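Local coordinates for protein Pcza361.24 (Amycolatopsis orientalis, PDB 3G2M) that probably transfers a methyl group from S-adenosyl-L-methionine to an amine nitrogen during the biosynthesis of glycopeptide antibiotics, at residues P28-L38 and P241-R249; S113-L124 and D133-D141. All coordinates share one frame; numbering follows the deposited sequence.

Both contacts lay a helix nearly antiparallel to a strand, but on different sheets, their centres about 33 Å apart and their nearest atoms about 15 Å. Interaction 1 joins the N-terminal helix to the middle strand of the small three-stranded sheet, away from the annotated cofactor site and beside the second subunit. Interaction 2 belongs to the Rossmann-like methyltransferase sheet, and its strand leads into the cofactor-binding D141. Each is partly buried. A threonine hydroxyl bonded to a backbone carbonyl, and joined through a water to the backbone N of the same residue, adds polar grip to the apolar packing of 28-38 on 241-249, whereas 113-124 meets 133-141 without any hydrogen bond, chiefly through leucines, a cysteine and a phenylalanine.

Interaction 1 of 2, residues P28-L38 and P241-R249; sequences PVRTPHADVLL and PFVVCTHRR
The N-terminal helix of the chain packs along the central strand of the small three-stranded sheet, where T246 and V244 meet V29, A34 and L37. The hydroxyl of T246 gives its proton to V29 O (OG1 to O, 2.5 Å), in the carbonyl plane and on a lone pair. With chi1 at 65°, OG1 stands between the backbone N and carbonyl carbon of T246, while CG2 is turned to meet T31 CG2 tip to tip (3.7 Å). A water bridges the same pair of residues, accepting from V29 N and donating to T246 OG1. T31 also N-caps the helix: its OG1 accepts from A34 N and is also hydrogen-bonded to the hydroxyl of T231 on the adjoining strand 219-234. The helix runs almost antiparallel to strand 244-249, at 164°, and sets A34 CB against V244 CG1 (3.8 Å). One turn on, L37 crosses F242 at about a right angle, CD2 reaching ring atom CE2 at 3.7 Å. At the other end V29 CG1 lies over one face of the R248 guanidinium, 3.4 Å from NE, while R248 NH2 forms a salt bridge with E229.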
loop_
_atom_site.group_PDB
_atom_site.type_symbol
_atom_site.label_atom_id
_atom_site.label_comp_id
_atom_site.label_asym_id
_atom_site.label_seq_id
_atom_site.Cartn_x
_atom_site.Cartn_y
_atom_site.Cartn_z
ATOM N N PRO A 28 -20.217 1.534 7.060
ATOM C CA PRO A 28 -18.998 0.823 6.675
ATOM C C PRO A 28 -18.811 0.738 5.152
ATOM O O PRO A 28 -19.444 1.495 4.410
ATOM C CB PRO A 28 -19.214 -0.572 7.272
ATOM C CG PRO A 28 -20.684 -0.748 7.278
ATOM C CD PRO A 28 -21.264 0.616 7.545
ATOM N N VAL A 29 -17.946 -0.175 4.706
ATOM C CA VAL A 29 -17.628 -0.344 3.282
ATOM C C VAL A 29 -18.804 -0.939 2.506
ATOM O O VAL A 29 -19.358 -1.974 2.872
ATOM C CB VAL A 29 -16.332 -1.178 3.061
ATOM C CG1 VAL A 29 -16.060 -1.386 1.575
ATOM C CG2 VAL A 29 -15.139 -0.497 3.720
ATOM N N ARG A 30 -19.147 -0.269 1.412
ATOM C CA ARG A 30 -20.362 -0.525 0.650
ATOM C C ARG A 30 -20.048 -1.280 -0.647
ATOM O O ARG A 30 -20.162 -0.723 -1.745
ATOM C CB ARG A 30 -21.003 0.830 0.350
ATOM C CG ARG A 30 -22.468 0.824 0.026
ATOM C CD ARG A 30 -22.904 2.236 -0.302
ATOM N NE ARG A 30 -23.695 2.300 -1.530
ATOM C CZ ARG A 30 -24.043 3.432 -2.139
ATOM N NH1 ARG A 30 -23.671 4.608 -1.637
ATOM N NH2 ARG A 30 -24.763 3.390 -3.254
ATOM N N THR A 31 -19.664 -2.549 -0.517
ATOM C CA THR A 31 -19.172 -3.346 -1.650
ATOM C C THR A 31 -20.238 -3.576 -2.730
ATOM O O THR A 31 -21.428 -3.662 -2.416
ATOM C CB THR A 31 -18.567 -4.712 -1.193
ATOM O OG1 THR A 31 -19.612 -5.629 -0.850
ATOM C CG2 THR A 31 -17.638 -4.529 0.003
ATOM N N PRO A 32 -19.813 -3.665 -4.011
ATOM C CA PRO A 32 -20.728 -3.910 -5.124
ATOM C C PRO A 32 -21.711 -5.056 -4.872
ATOM O O PRO A 32 -22.901 -4.912 -5.153
ATOM C CB PRO A 32 -19.781 -4.257 -6.280
ATOM C CG PRO A 32 -18.549 -3.496 -5.979
ATOM C CD PRO A 32 -18.421 -3.512 -4.478
ATOM N N HIS A 33 -21.222 -6.177 -4.342
ATOM C CA HIS A 33 -22.084 -7.321 -4.052
ATOM C C HIS A 33 -23.040 -7.055 -2.879
ATOM O O HIS A 33 -24.194 -7.491 -2.912
ATOM C CB HIS A 33 -21.269 -8.594 -3.804
ATOM C CG HIS A 33 -22.109 -9.832 -3.722
ATOM N ND1 HIS A 33 -22.701 -10.253 -2.550
ATOM C CD2 HIS A 33 -22.477 -10.724 -4.671
ATOM C CE1 HIS A 33 -23.393 -11.356 -2.781
ATOM N NE2 HIS A 33 -23.271 -11.664 -4.060
ATOM N N ALA A 34 -22.556 -6.347 -1.857
ATOM C CA ALA A 34 -23.389 -5.959 -0.713
ATOM C C ALA A 34 -24.553 -5.065 -1.138
ATOM O O ALA A 34 -25.682 -5.275 -0.701
ATOM C CB ALA A 34 -22.553 -5.276 0.368
ATOM N N ASP A 35 -24.268 -4.082 -1.993
ATOM C CA ASP A 35 -25.291 -3.178 -2.523
ATOM C C ASP A 35 -26.431 -3.924 -3.207
ATOM O O ASP A 35 -27.604 -3.647 -2.947
ATOM C CB ASP A 35 -24.677 -2.175 -3.499
ATOM C CG ASP A 35 -23.839 -1.122 -2.807
ATOM O OD1 ASP A 35 -23.709 -1.173 -1.562
ATOM O OD2 ASP A 35 -23.308 -0.240 -3.516
ATOM N N VAL A 36 -26.072 -4.869 -4.075
ATOM C CA VAL A 36 -27.047 -5.707 -4.782
ATOM C C VAL A 36 -27.861 -6.579 -3.811
ATOM O O VAL A 36 -29.081 -6.700 -3.956
ATOM C CB VAL A 36 -26.362 -6.565 -5.885
ATOM C CG1 VAL A 36 -27.364 -7.468 -6.581
ATOM C CG2 VAL A 36 -25.680 -5.667 -6.911
ATOM N N LEU A 37 -27.180 -7.157 -2.820
ATOM C CA LEU A 37 -27.822 -7.944 -1.758
ATOM C C LEU A 37 -28.852 -7.151 -0.966
ATOM O O LEU A 37 -30.009 -7.556 -0.868
ATOM C CB LEU A 37 -26.781 -8.490 -0.778
ATOM C CG LEU A 37 -26.269 -9.925 -0.884
ATOM C CD1 LEU A 37 -25.201 -10.111 0.176
ATOM C CD2 LEU A 37 -27.392 -10.945 -0.702
ATOM N N LEU A 38 -28.418 -6.031 -0.393
ATOM C CA LEU A 38 -29.281 -5.176 0.420
ATOM C C LEU A 38 -30.477 -4.637 -0.365
ATOM O O LEU A 38 -31.535 -4.378 0.208
ATOM C CB LEU A 38 -28.477 -4.024 1.032
ATOM C CG LEU A 38 -27.435 -4.399 2.092
ATOM C CD1 LEU A 38 -26.386 -3.304 2.215
ATOM C CD2 LEU A 38 -28.080 -4.698 3.445
ATOM N N PRO A 241 -33.068 -10.672 11.032
ATOM C CA PRO A 241 -32.382 -9.682 10.190
ATOM C C PRO A 241 -31.326 -10.303 9.276
ATOM O O PRO A 241 -30.686 -11.291 9.644
ATOM C CB PRO A 241 -31.722 -8.747 11.207
ATOM C CG PRO A 241 -31.561 -9.565 12.437
ATOM C CD PRO A 241 -32.713 -10.527 12.457
ATOM N N PHE A 242 -31.166 -9.726 8.089
ATOM C CA PHE A 242 -30.163 -10.177 7.133
ATOM C C PHE A 242 -28.943 -9.259 7.215
ATOM O O PHE A 242 -28.939 -8.168 6.638
ATOM C CB PHE A 242 -30.757 -10.181 5.719
ATOM C CG PHE A 242 -29.909 -10.893 4.700
ATOM C CD1 PHE A 242 -29.997 -12.273 4.544
ATOM C CD2 PHE A 242 -29.037 -10.183 3.885
ATOM C CE1 PHE A 242 -29.216 -12.936 3.595
ATOM C CE2 PHE A 242 -28.252 -10.837 2.939
ATOM C CZ PHE A 242 -28.345 -12.218 2.792
ATOM N N VAL A 243 -27.922 -9.692 7.955
ATOM C CA VAL A 243 -26.724 -8.877 8.153
ATOM C C VAL A 243 -25.635 -9.184 7.125
ATOM O O VAL A 243 -25.182 -10.327 6.991
ATOM C CB VAL A 243 -26.161 -8.951 9.606
ATOM C CG1 VAL A 243 -27.233 -8.553 10.622
ATOM C CG2 VAL A 243 -25.591 -10.334 9.923
ATOM N N VAL A 244 -25.240 -8.149 6.392
ATOM C CA VAL A 244 -24.168 -8.259 5.409
ATOM C C VAL A 244 -22.926 -7.592 5.997
ATOM O O VAL A 244 -22.930 -6.390 6.279
ATOM C CB VAL A 244 -24.562 -7.617 4.057
ATOM C CG1 VAL A 244 -23.486 -7.869 2.999
ATOM C CG2 VAL A 244 -25.902 -8.156 3.579
ATOM N N CYS A 245 -21.879 -8.388 6.205
ATOM C CA CYS A 245 -20.644 -7.910 6.819
ATOM C C CYS A 245 -19.577 -7.682 5.755
ATOM O O CYS A 245 -19.296 -8.574 4.958
ATOM C CB CYS A 245 -20.133 -8.914 7.856
ATOM S SG CYS A 245 -21.319 -9.345 9.149
ATOM N N THR A 246 -18.991 -6.485 5.744
ATOM C CA THR A 246 -17.937 -6.154 4.788
ATOM C C THR A 246 -16.680 -5.670 5.499
ATOM O O THR A 246 -16.736 -5.222 6.645
ATOM C CB THR A 246 -18.377 -5.079 3.759
ATOM O OG1 THR A 246 -18.617 -3.834 4.431
ATOM C CG2 THR A 246 -19.633 -5.517 2.994
ATOM N N HIS A 247 -15.543 -5.773 4.816
ATOM C CA HIS A 247 -14.290 -5.239 5.339
ATOM C C HIS A 247 -13.247 -5.101 4.241
ATOM O O HIS A 247 -13.236 -5.879 3.288
ATOM C CB HIS A 247 -13.742 -6.105 6.479
ATOM C CG HIS A 247 -12.601 -5.470 7.210
ATOM N ND1 HIS A 247 -12.782 -4.481 8.153
ATOM C CD2 HIS A 247 -11.266 -5.667 7.120
ATOM C CE1 HIS A 247 -11.605 -4.104 8.622
ATOM N NE2 HIS A 247 -10.669 -4.809 8.011
ATOM N N ARG A 248 -12.387 -4.094 4.384
ATOM C CA ARG A 248 -11.256 -3.888 3.489
ATOM C C ARG A 248 -9.979 -3.830 4.305
ATOM O O ARG A 248 -9.915 -3.129 5.318
ATOM C CB ARG A 248 -11.425 -2.608 2.666
ATOM C CG ARG A 248 -12.446 -2.733 1.548
ATOM C CD ARG A 248 -12.415 -1.532 0.611
ATOM N NE ARG A 248 -13.378 -1.709 -0.474
ATOM C CZ ARG A 248 -13.800 -0.745 -1.291
ATOM N NH1 ARG A 248 -13.347 0.498 -1.168
ATOM N NH2 ARG A 248 -14.692 -1.035 -2.236
ATOM N N ARG A 249 -8.970 -4.586 3.882
ATOM C CA ARG A 249 -7.683 -4.563 4.574
ATOM C C ARG A 249 -6.515 -4.682 3.614
ATOM O O ARG A 249 -6.657 -5.194 2.501
ATOM C CB ARG A 249 -7.601 -5.642 5.658
ATOM C CG ARG A 249 -7.690 -7.085 5.168
ATOM C CD ARG A 249 -7.361 -8.071 6.307
HETATM O O HOH W 1 -16.743 -2.282 6.120
#

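Interaction 2 of 2, residues S113-L124 and D133-D141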
loop_
_atom_site.group_PDB
_atom_site.type_symbol
_atom_site.label_atom_id
_atom_site.label_comp_id
_atom_site.label_asym_id
_atom_site.label_seq_id
_atom_site.Cartn_x
_atom_site.Cartn_y
_atom_site.Cartn_z
ATOM N N SER A 113 -2.862 -3.800 22.771
ATOM C CA SER A 113 -4.139 -3.540 23.431
ATOM C C SER A 113 -4.186 -4.098 24.846
ATOM O O SER A 113 -3.873 -5.269 25.079
ATOM C CB SER A 113 -5.297 -4.127 22.626
ATOM O OG SER A 113 -6.488 -4.095 23.403
ATOM N N THR A 114 -4.607 -3.248 25.780
ATOM C CA THR A 114 -4.722 -3.623 27.187
ATOM C C THR A 114 -5.833 -4.649 27.398
ATOM O O THR A 114 -5.697 -5.566 28.215
ATOM C CB THR A 114 -5.000 -2.391 28.071
ATOM O OG1 THR A 114 -6.186 -1.742 27.611
ATOM C CG2 THR A 114 -3.862 -1.399 27.980
ATOM N N SER A 115 -6.931 -4.482 26.662
ATOM C CA SER A 115 -8.079 -5.375 26.768
ATOM C C SER A 115 -7.750 -6.753 26.205
ATOM O O SER A 115 -8.113 -7.770 26.796
ATOM C CB SER A 115 -9.301 -4.780 26.062
ATOM O OG SER A 115 -9.089 -4.704 24.662
ATOM N N VAL A 116 -7.059 -6.781 25.067
ATOM C CA VAL A 116 -6.599 -8.048 24.490
ATOM C C VAL A 116 -5.630 -8.740 25.460
ATOM O O VAL A 116 -5.749 -9.939 25.706
ATOM C CB VAL A 116 -6.003 -7.862 23.062
ATOM C CG1 VAL A 116 -5.529 -9.182 22.495
ATOM C CG2 VAL A 116 -7.047 -7.254 22.119
ATOM N N LEU A 117 -4.709 -7.970 26.042
ATOM C CA LEU A 117 -3.776 -8.494 27.046
ATOM C C LEU A 117 -4.463 -9.065 28.278
ATOM O O LEU A 117 -4.043 -10.095 28.805
ATOM C CB LEU A 117 -2.785 -7.418 27.481
ATOM C CG LEU A 117 -1.570 -7.227 26.580
ATOM C CD1 LEU A 117 -0.862 -5.968 27.003
ATOM C CD2 LEU A 117 -0.628 -8.432 26.645
ATOM N N ALA A 118 -5.501 -8.374 28.745
ATOM C CA ALA A 118 -6.314 -8.848 29.861
ATOM C C ALA A 118 -6.938 -10.205 29.550
ATOM O O ALA A 118 -6.866 -11.124 30.365
ATOM C CB ALA A 118 -7.395 -7.833 30.190
ATOM N N ALA A 119 -7.523 -10.323 28.357
ATOM C CA ALA A 119 -8.115 -11.572 27.881
ATOM C C ALA A 119 -7.070 -12.675 27.684
ATOM O O ALA A 119 -7.361 -13.857 27.893
ATOM C CB ALA A 119 -8.894 -11.334 26.596
ATOM N N PHE A 120 -5.861 -12.284 27.283
ATOM C CA PHE A 120 -4.723 -13.201 27.224
ATOM C C PHE A 120 -4.370 -13.724 28.627
ATOM O O PHE A 120 -4.173 -14.932 28.805
ATOM C CB PHE A 120 -3.506 -12.513 26.597
ATOM C CG PHE A 120 -2.472 -13.466 26.032
ATOM C CD1 PHE A 120 -1.786 -13.138 24.867
ATOM C CD2 PHE A 120 -2.175 -14.676 26.659
ATOM C CE1 PHE A 120 -0.824 -13.995 24.338
ATOM C CE2 PHE A 120 -1.219 -15.545 26.133
ATOM C CZ PHE A 120 -0.543 -15.200 24.975
ATOM N N ARG A 121 -4.304 -12.815 29.608
ATOM C CA ARG A 121 -4.004 -13.172 31.000
ATOM C C ARG A 121 -5.026 -14.156 31.563
ATOM O O ARG A 121 -4.670 -15.078 32.293
ATOM C CB ARG A 121 -3.952 -11.929 31.895
ATOM C CG ARG A 121 -2.650 -11.152 31.827
ATOM C CD ARG A 121 -2.440 -10.277 33.064
ATOM N NE ARG A 121 -3.486 -9.267 33.234
ATOM C CZ ARG A 121 -3.512 -8.085 32.622
ATOM N NH1 ARG A 121 -2.549 -7.740 31.779
ATOM N NH2 ARG A 121 -4.510 -7.243 32.855
ATOM N N LYS A 122 -6.291 -13.942 31.211
ATOM C CA LYS A 122 -7.403 -14.800 31.621
ATOM C C LYS A 122 -7.218 -16.221 31.085
ATOM O O LYS A 122 -7.431 -17.194 31.811
ATOM C CB LYS A 122 -8.719 -14.210 31.114
ATOM C CG LYS A 122 -9.942 -14.585 31.920
ATOM C CD LYS A 122 -11.136 -13.769 31.461
ATOM C CE LYS A 122 -12.367 -14.057 32.305
ATOM N NZ LYS A 122 -13.466 -13.088 32.015
ATOM N N ARG A 123 -6.809 -16.325 29.818
ATOM C CA ARG A 123 -6.500 -17.604 29.179
ATOM C C ARG A 123 -5.264 -18.258 29.795
ATOM O O ARG A 123 -5.222 -19.474 29.966
ATOM C CB ARG A 123 -6.280 -17.418 27.675
ATOM C CG ARG A 123 -7.544 -17.469 26.832
ATOM C CD ARG A 123 -7.220 -17.513 25.337
ATOM N N LEU A 124 -4.267 -17.440 30.122
ATOM C CA LEU A 124 -3.019 -17.912 30.717
ATOM C C LEU A 124 -3.218 -18.415 32.153
ATOM O O LEU A 124 -2.469 -19.275 32.627
ATOM C CB LEU A 124 -1.964 -16.800 30.672
ATOM C CG LEU A 124 -0.471 -17.125 30.508
ATOM C CD1 LEU A 124 -0.194 -18.085 29.349
ATOM C CD2 LEU A 124 0.324 -15.836 30.332
ATOM N N ASP A 133 4.186 -20.397 33.253
ATOM C CA ASP A 133 5.525 -19.972 33.687
ATOM C C ASP A 133 6.502 -19.685 32.534
ATOM O O ASP A 133 7.509 -18.997 32.727
ATOM C CB ASP A 133 6.140 -21.002 34.646
ATOM C CG ASP A 133 5.383 -21.112 35.968
ATOM O OD1 ASP A 133 4.620 -20.185 36.325
ATOM O OD2 ASP A 133 5.550 -22.144 36.654
ATOM N N ARG A 134 6.202 -20.211 31.348
ATOM C CA ARG A 134 7.060 -20.024 30.168
ATOM C C ARG A 134 6.626 -18.860 29.261
ATOM O O ARG A 134 7.336 -18.505 28.312
ATOM C CB ARG A 134 7.166 -21.329 29.372
ATOM C CG ARG A 134 8.082 -22.365 30.026
ATOM C CD ARG A 134 8.292 -23.579 29.143
ATOM N NE ARG A 134 7.148 -24.490 29.175
ATOM C CZ ARG A 134 6.236 -24.601 28.212
ATOM N NH1 ARG A 134 6.312 -23.854 27.116
ATOM N NH2 ARG A 134 5.242 -25.468 28.346
ATOM N N CYS A 135 5.473 -18.266 29.569
ATOM C CA CYS A 135 4.939 -17.147 28.801
ATOM C C CYS A 135 5.087 -15.835 29.560
ATOM O O CYS A 135 4.678 -15.734 30.717
ATOM C CB CYS A 135 3.467 -17.389 28.456
ATOM S SG CYS A 135 2.708 -16.098 27.429
ATOM N N THR A 136 5.679 -14.840 28.901
ATOM C CA THR A 136 5.840 -13.502 29.465
ATOM C C THR A 136 5.070 -12.489 28.623
ATOM O O THR A 136 5.386 -12.286 27.450
ATOM C CB THR A 136 7.325 -13.075 29.521
ATOM O OG1 THR A 136 8.074 -14.028 30.281
ATOM C CG2 THR A 136 7.478 -11.693 30.168
ATOM N N LEU A 137 4.068 -11.853 29.221
ATOM C CA LEU A 137 3.268 -10.854 28.510
ATOM C C LEU A 137 3.803 -9.440 28.687
ATOM O O LEU A 137 4.147 -9.033 29.794
ATOM C CB LEU A 137 1.799 -10.917 28.935
ATOM C CG LEU A 137 0.991 -12.122 28.452
ATOM C CD1 LEU A 137 -0.389 -12.100 29.075
ATOM C CD2 LEU A 137 0.885 -12.134 26.940
ATOM N N VAL A 138 3.867 -8.697 27.582
ATOM C CA VAL A 138 4.399 -7.331 27.596
ATOM C C VAL A 138 3.549 -6.412 26.724
ATOM O O VAL A 138 3.221 -6.762 25.588
ATOM C CB VAL A 138 5.881 -7.289 27.096
ATOM C CG1 VAL A 138 6.405 -5.858 27.080
ATOM C CG2 VAL A 138 6.771 -8.157 27.968
ATOM N N GLN A 139 3.181 -5.245 27.250
ATOM C CA GLN A 139 2.469 -4.269 26.439
ATOM C C GLN A 139 3.454 -3.495 25.573
ATOM O O GLN A 139 4.460 -2.986 26.060
ATOM C CB GLN A 139 1.623 -3.315 27.286
ATOM C CG GLN A 139 0.767 -2.384 26.429
ATOM C CD GLN A 139 -0.442 -1.824 27.149
ATOM O OE1 GLN A 139 -0.573 -1.925 28.370
ATOM N NE2 GLN A 139 -1.341 -1.220 26.383
ATOM N N GLY A 140 3.161 -3.415 24.277
ATOM C CA GLY A 140 4.032 -2.679 23.374
ATOM C C GLY A 140 3.528 -2.628 21.953
ATOM O O GLY A 140 2.624 -3.368 21.577
ATOM N N ASP A 141 4.148 -1.752 21.173
ATOM C CA ASP A 141 3.797 -1.511 19.779
ATOM C C ASP A 141 4.826 -2.156 18.844
ATOM O O ASP A 141 5.990 -1.756 18.833
ATOM C CB ASP A 141 3.770 0.002 19.551
ATOM C CG ASP A 141 3.173 0.395 18.225
ATOM O OD1 ASP A 141 3.252 -0.382 17.242
ATOM O OD2 ASP A 141 2.635 1.511 18.167
#
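L137 reaches from the strand to the side chains of helix 114-124, placing CD2 over the centre of one face of the F120 ring. This CH-pi contact is nearly perpendicular: CD2 stands 3.5 Å from the F120 ring centroid, only 13° off the normal. F120 has CG anti to its backbone N (chi1 -159°), which turns the ring face to L137. The other L137 methyl, CD1, turns to the aliphatic part of R121, 3.7 Å from its CG. C135 SG approaches the same ring obliquely, a sulfur-aromatic contact with the sulfur 5.0 Å from the F120 centroid. That sulfur also packs on L124, whose CD2 lies 3.8 Å from SG, so it touches both L124 and F120. L117 and L137 slide past one another in opposite directions, CD2 to CD2 4.0 Å, while L117 CD1 sits against Q139 CB at 3.6 Å. Q139 stretches out beyond CG, and in the conformer given its NE2 donates to L112 O, just ahead of the helix. There S113 OG is the N-cap, accepting from V116 N at 3.2 Å in an almost straight bond (175°).

Strand 135-139 is an outermost strand of the seven-stranded Rossmann-like sheet, parallel to 107-111, and the helix returns from that neighbour in a right-handed beta-alpha-beta crossover. E111, which ends strand 107-111, and D141 both bind the cofactor, and F98 of helix 97-101 meets the F120 ring and packs on L124.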